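Local coordinates for uncharacterized protein (Bacteroides eggerthii, PDB 4FTD) that is of unknown function but combines a six-bladed beta-propeller with an immunoglobulin-like domain and may take part in carbohydrate metabolism, at residues A[129-143]-A[430-442]. Numbering follows the deposited sequence.
Sequences IYSDFATNYTRCASY and CLFASRTQSGFVI
With CG anti to the backbone N in both Tyr143 (chi1 159°) and Phe432 (chi1 169°), the two side chains run alongside each other, pointing opposite ways. They join two four-stranded sheets, consistent with adjacent blades of the six-bladed beta-propeller. Antiparallel strands 138-143 and 430-435 meet through side-chain packing, with no clear direct hydrogen bond between the segments. Strand 120-125, from early in the chain, pairs with the C-terminal strand 439-446, consistent with propeller ring closure. Tyr143 CB sits over one face of the Phe432 ring, 3.6 Å from its centroid, a CH-pi contact. The ring planes are nearly parallel, at 5°, but barely overlap. Ile442 CD1 meets Tyr143 CE2, and Tyr143 OH makes a van der Waals contact with Cys430 CB at 3.2 Å.

Farther along, Ser434 OG lies over one face of the Phe133 ring, 3.2 Å from Phe133 CZ. Thr138 CG2 covers the opposite face. This ring is poorly ordered, so the fit is approximate. The Phe440 side chain lies roughly perpendicular to Phe133 and touches Tyr130 CB through CE2.

Thr436 CG2 packs on Thr138 O at 3.6 Å, while Thr436 OG1 hydrogen-bonds to Leu411 O. Ser438 and Gly439 form a classic beta bulge opposite Arg435. One water accepts from Gln437 N and lies within bonding distance of Thr135 O and Thr138 O, though its proton sharing is unsettled. Another bridges Ala134 O (3.2 Å) and Gln437 O (3.1 Å).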
loop_
_atom_site.group_PDB
_atom_site.type_symbol
_atom_site.label_atom_id
_atom_site.label_comp_id
_atom_site.label_asym_id
_atom_site.label_seq_id
_atom_site.Cartn_x
_atom_site.Cartn_y
_atom_site.Cartn_z
ATOM N N ILE A 129 17.186 -11.675 6.322
ATOM C CA ILE A 129 16.738 -12.215 5.021
ATOM C C ILE A 129 16.195 -13.650 5.138
ATOM O O ILE A 129 16.861 -14.501 5.681
ATOM C CB ILE A 129 17.881 -12.158 3.952
ATOM C CG1 ILE A 129 17.344 -12.545 2.560
ATOM C CG2 ILE A 129 19.104 -12.986 4.392
ATOM C CD1 ILE A 129 18.343 -12.398 1.430
ATOM N N TYR A 130 14.959 -13.903 4.687
ATOM C CA TYR A 130 14.392 -15.253 4.689
ATOM C C TYR A 130 15.338 -16.167 3.880
ATOM O O TYR A 130 15.693 -15.838 2.753
ATOM C CB TYR A 130 12.964 -15.261 4.120
ATOM C CG TYR A 130 12.330 -16.592 4.286
ATOM C CD1 TYR A 130 11.946 -17.036 5.532
ATOM C CD2 TYR A 130 12.133 -17.451 3.184
ATOM C CE1 TYR A 130 11.391 -18.292 5.701
ATOM C CE2 TYR A 130 11.610 -18.729 3.365
ATOM C CZ TYR A 130 11.207 -19.125 4.607
ATOM O OH TYR A 130 10.686 -20.362 4.771
ATOM N N SER A 131 15.772 -17.286 4.466
ATOM C CA SER A 131 16.919 -18.066 3.926
ATOM C C SER A 131 16.712 -18.512 2.476
ATOM O O SER A 131 17.627 -18.427 1.667
ATOM C CB SER A 131 17.246 -19.292 4.823
ATOM O OG SER A 131 16.093 -20.124 4.851
ATOM N N ASP A 132 15.502 -18.931 2.131
ATOM C CA ASP A 132 15.205 -19.312 0.703
ATOM C C ASP A 132 15.328 -18.190 -0.295
ATOM O O ASP A 132 15.685 -18.407 -1.448
ATOM C CB ASP A 132 13.867 -19.995 0.580
ATOM C CG ASP A 132 13.828 -21.293 1.349
ATOM O OD1 ASP A 132 14.834 -22.028 1.406
ATOM O OD2 ASP A 132 12.770 -21.585 1.914
ATOM N N PHE A 133 15.116 -16.975 0.186
ATOM C CA PHE A 133 15.350 -15.776 -0.598
ATOM C C PHE A 133 16.786 -15.286 -0.702
ATOM O O PHE A 133 17.002 -14.233 -1.260
ATOM C CB PHE A 133 14.444 -14.610 -0.119
ATOM C CG PHE A 133 13.074 -14.686 -0.661
ATOM C CD1 PHE A 133 12.873 -14.416 -1.980
ATOM C CD2 PHE A 133 11.998 -15.005 0.147
ATOM C CE1 PHE A 133 11.629 -14.495 -2.533
ATOM C CE2 PHE A 133 10.738 -15.092 -0.385
ATOM C CZ PHE A 133 10.553 -14.830 -1.737
ATOM N N ALA A 134 17.742 -16.021 -0.176
ATOM C CA ALA A 134 19.123 -15.657 -0.309
ATOM C C ALA A 134 19.687 -16.166 -1.621
ATOM O O ALA A 134 20.784 -15.820 -1.929
ATOM C CB ALA A 134 19.937 -16.176 0.858
ATOM N N THR A 135 18.963 -16.964 -2.403
ATOM C CA THR A 135 19.476 -17.451 -3.719
ATOM C C THR A 135 18.490 -17.153 -4.782
ATOM O O THR A 135 17.363 -16.831 -4.494
ATOM C CB THR A 135 19.792 -18.964 -3.744
ATOM O OG1 THR A 135 18.612 -19.741 -3.976
ATOM C CG2 THR A 135 20.464 -19.411 -2.436
ATOM N N ASN A 136 18.891 -17.298 -6.033
ATOM C CA ASN A 136 17.943 -17.093 -7.114
ATOM C C ASN A 136 17.071 -18.322 -7.388
ATOM O O ASN A 136 16.405 -18.398 -8.399
ATOM C CB ASN A 136 18.640 -16.556 -8.343
ATOM C CG ASN A 136 19.548 -17.545 -8.985
ATOM O OD1 ASN A 136 19.637 -18.707 -8.582
ATOM N ND2 ASN A 136 20.222 -17.096 -10.028
ATOM N N TYR A 137 17.107 -19.312 -6.502
ATOM C CA TYR A 137 16.163 -20.451 -6.603
ATOM C C TYR A 137 14.770 -20.127 -6.068
ATOM O O TYR A 137 13.869 -20.909 -6.216
ATOM C CB TYR A 137 16.757 -21.726 -5.965
ATOM C CG TYR A 137 17.715 -22.367 -6.929
ATOM C CD1 TYR A 137 18.960 -21.801 -7.150
ATOM C CD2 TYR A 137 17.360 -23.480 -7.674
ATOM C CE1 TYR A 137 19.853 -22.357 -8.056
ATOM C CE2 TYR A 137 18.240 -24.043 -8.598
ATOM C CZ TYR A 137 19.480 -23.461 -8.798
ATOM O OH TYR A 137 20.404 -24.003 -9.676
ATOM N N THR A 138 14.599 -18.960 -5.465
ATOM C CA THR A 138 13.269 -18.473 -5.069
ATOM C C THR A 138 13.144 -17.075 -5.641
ATOM O O THR A 138 13.921 -16.198 -5.297
ATOM C CB THR A 138 13.119 -18.359 -3.521
ATOM O OG1 THR A 138 13.277 -19.631 -2.911
ATOM C CG2 THR A 138 11.747 -17.766 -3.150
ATOM N N ARG A 139 12.175 -16.882 -6.520
ATOM C CA ARG A 139 11.977 -15.598 -7.244
ATOM C C ARG A 139 10.625 -14.971 -7.008
ATOM O O ARG A 139 10.285 -13.928 -7.570
ATOM C CB ARG A 139 12.184 -15.830 -8.732
ATOM C CG ARG A 139 13.571 -16.328 -9.023
ATOM C CD ARG A 139 13.863 -16.436 -10.508
ATOM N NE ARG A 139 15.205 -17.033 -10.648
ATOM C CZ ARG A 139 15.857 -17.142 -11.804
ATOM N NH1 ARG A 139 15.333 -16.682 -12.908
ATOM N NH2 ARG A 139 17.035 -17.726 -11.859
ATOM N N CYS A 140 9.848 -15.565 -6.113
ATOM C CA CYS A 140 8.520 -15.086 -5.859
ATOM C C CYS A 140 8.006 -15.440 -4.479
ATOM O O CYS A 140 8.169 -16.557 -4.025
ATOM C CB CYS A 140 7.575 -15.711 -6.852
ATOM S SG CYS A 140 5.883 -15.041 -6.945
ATOM N N ALA A 141 7.324 -14.478 -3.882
ATOM C CA ALA A 141 6.583 -14.624 -2.647
ATOM C C ALA A 141 5.310 -13.787 -2.763
ATOM O O ALA A 141 5.257 -12.817 -3.514
ATOM C CB ALA A 141 7.459 -14.203 -1.417
ATOM N N SER A 142 4.258 -14.197 -2.063
ATOM C CA SER A 142 2.987 -13.523 -2.076
ATOM C C SER A 142 2.392 -13.561 -0.639
ATOM O O SER A 142 2.841 -14.325 0.189
ATOM C CB SER A 142 2.058 -14.192 -3.100
ATOM O OG SER A 142 0.774 -13.570 -3.172
ATOM N N TYR A 143 1.452 -12.676 -0.362
ATOM C CA TYR A 143 0.897 -12.469 0.987
ATOM C C TYR A 143 -0.566 -12.118 0.895
ATOM O O TYR A 143 -0.956 -11.429 -0.004
ATOM C CB TYR A 143 1.668 -11.358 1.657
ATOM C CG TYR A 143 1.012 -10.630 2.830
ATOM C CD1 TYR A 143 0.258 -9.468 2.614
ATOM C CD2 TYR A 143 1.235 -11.018 4.134
ATOM C CE1 TYR A 143 -0.304 -8.767 3.657
ATOM C CE2 TYR A 143 0.694 -10.285 5.204
ATOM C CZ TYR A 143 -0.075 -9.168 4.936
ATOM O OH TYR A 143 -0.633 -8.461 5.923
ATOM N N CYS A 430 -2.015 -3.159 5.760
ATOM C CA CYS A 430 -0.862 -4.063 5.826
ATOM C C CYS A 430 -0.288 -4.220 4.430
ATOM O O CYS A 430 -1.006 -4.601 3.524
ATOM C CB CYS A 430 -1.288 -5.392 6.402
ATOM S SG CYS A 430 -2.269 -5.283 7.911
ATOM N N LEU A 431 0.978 -3.837 4.256
ATOM C CA LEU A 431 1.660 -3.823 2.971
ATOM C C LEU A 431 2.789 -4.848 3.005
ATOM O O LEU A 431 3.441 -5.030 4.026
ATOM C CB LEU A 431 2.208 -2.419 2.659
ATOM C CG LEU A 431 1.188 -1.270 2.742
ATOM C CD1 LEU A 431 1.916 0.024 2.400
ATOM C CD2 LEU A 431 -0.021 -1.459 1.809
ATOM N N PHE A 432 2.990 -5.505 1.876
ATOM C CA PHE A 432 4.013 -6.529 1.695
ATOM C C PHE A 432 4.754 -6.260 0.417
ATOM O O PHE A 432 4.138 -5.901 -0.604
ATOM C CB PHE A 432 3.335 -7.872 1.606
ATOM C CG PHE A 432 4.220 -9.035 1.160
ATOM C CD1 PHE A 432 4.312 -9.383 -0.191
ATOM C CD2 PHE A 432 4.827 -9.881 2.129
ATOM C CE1 PHE A 432 5.059 -10.489 -0.595
ATOM C CE2 PHE A 432 5.539 -10.999 1.736
ATOM C CZ PHE A 432 5.663 -11.291 0.367
ATOM N N ALA A 433 6.053 -6.479 0.464
ATOM C CA ALA A 433 6.935 -6.522 -0.709
ATOM C C ALA A 433 7.954 -7.653 -0.502
ATOM O O ALA A 433 8.367 -7.961 0.639
ATOM C CB ALA A 433 7.664 -5.200 -0.940
ATOM N N SER A 434 8.332 -8.279 -1.605
ATOM C CA SER A 434 9.363 -9.304 -1.654
ATOM C C SER A 434 10.219 -9.052 -2.872
ATOM O O SER A 434 9.690 -8.761 -3.932
ATOM C CB SER A 434 8.745 -10.696 -1.835
ATOM O OG SER A 434 9.778 -11.693 -1.702
ATOM N N ARG A 435 11.513 -9.274 -2.748
ATOM C CA ARG A 435 12.432 -9.094 -3.837
ATOM C C ARG A 435 13.511 -10.161 -3.812
ATOM O O ARG A 435 14.123 -10.454 -2.758
ATOM C CB ARG A 435 12.981 -7.694 -3.808
ATOM C CG ARG A 435 13.843 -7.350 -5.008
ATOM C CD ARG A 435 15.317 -7.504 -4.699
ATOM N NE ARG A 435 16.167 -7.091 -5.793
ATOM C CZ ARG A 435 17.492 -7.166 -5.786
ATOM N NH1 ARG A 435 18.127 -7.673 -4.741
ATOM N NH2 ARG A 435 18.189 -6.727 -6.833
ATOM N N THR A 436 13.750 -10.751 -4.980
ATOM C CA THR A 436 14.723 -11.852 -5.142
ATOM C C THR A 436 16.128 -11.500 -4.663
ATOM O O THR A 436 16.676 -10.484 -5.081
ATOM C CB THR A 436 14.781 -12.332 -6.593
ATOM O OG1 THR A 436 13.454 -12.693 -6.990
ATOM C CG2 THR A 436 15.754 -13.513 -6.766
ATOM N N GLN A 437 16.653 -12.327 -3.771
ATOM C CA GLN A 437 17.989 -12.151 -3.144
ATOM C C GLN A 437 18.059 -10.983 -2.129
ATOM O O GLN A 437 19.157 -10.589 -1.709
ATOM C CB GLN A 437 19.149 -12.110 -4.182
ATOM C CG GLN A 437 19.297 -13.423 -4.937
ATOM C CD GLN A 437 20.341 -13.390 -6.055
ATOM O OE1 GLN A 437 20.052 -13.677 -7.224
ATOM N NE2 GLN A 437 21.530 -13.003 -5.710
ATOM N N SER A 438 16.912 -10.467 -1.702
ATOM C CA SER A 438 16.855 -9.477 -0.615
ATOM C C SER A 438 15.935 -9.917 0.510
ATOM O O SER A 438 16.204 -9.643 1.640
ATOM C CB SER A 438 16.394 -8.134 -1.100
ATOM O OG SER A 438 17.236 -7.659 -2.111
ATOM N N GLY A 439 14.820 -10.574 0.198
ATOM C CA GLY A 439 13.893 -11.043 1.215
ATOM C C GLY A 439 12.536 -10.332 1.121
ATOM O O GLY A 439 12.195 -9.797 0.093
ATOM N N PHE A 440 11.784 -10.326 2.218
ATOM C CA PHE A 440 10.447 -9.746 2.236
ATOM C C PHE A 440 10.153 -9.003 3.523
ATOM O O PHE A 440 10.834 -9.215 4.509
ATOM C CB PHE A 440 9.391 -10.802 1.934
ATOM C CG PHE A 440 9.142 -11.842 3.023
ATOM C CD1 PHE A 440 8.278 -11.578 4.072
ATOM C CD2 PHE A 440 9.717 -13.125 2.935
ATOM C CE1 PHE A 440 8.036 -12.538 5.065
ATOM C CE2 PHE A 440 9.468 -14.084 3.895
ATOM C CZ PHE A 440 8.611 -13.798 4.948
ATOM N N VAL A 441 9.133 -8.153 3.494
ATOM C CA VAL A 441 8.721 -7.341 4.658
ATOM C C VAL A 441 7.189 -7.230 4.671
ATOM O O VAL A 441 6.517 -7.261 3.603
ATOM C CB VAL A 441 9.403 -5.945 4.630
ATOM C CG1 VAL A 441 8.897 -5.084 3.484
ATOM C CG2 VAL A 441 9.231 -5.172 5.930
ATOM N N ILE A 442 6.620 -7.188 5.885
ATOM C CA ILE A 442 5.248 -6.811 6.098
ATOM C C ILE A 442 5.270 -5.523 6.944
ATOM O O ILE A 442 5.867 -5.513 8.017
ATOM C CB ILE A 442 4.479 -7.883 6.853
ATOM C CG1 ILE A 442 4.470 -9.202 6.054
ATOM C CG2 ILE A 442 3.053 -7.367 7.159
ATOM C CD1 ILE A 442 4.100 -10.418 6.893
HETATM O O HOH W 1 21.195 -12.811 -0.996
HETATM O O HOH W 2 15.570 -14.987 -3.628
#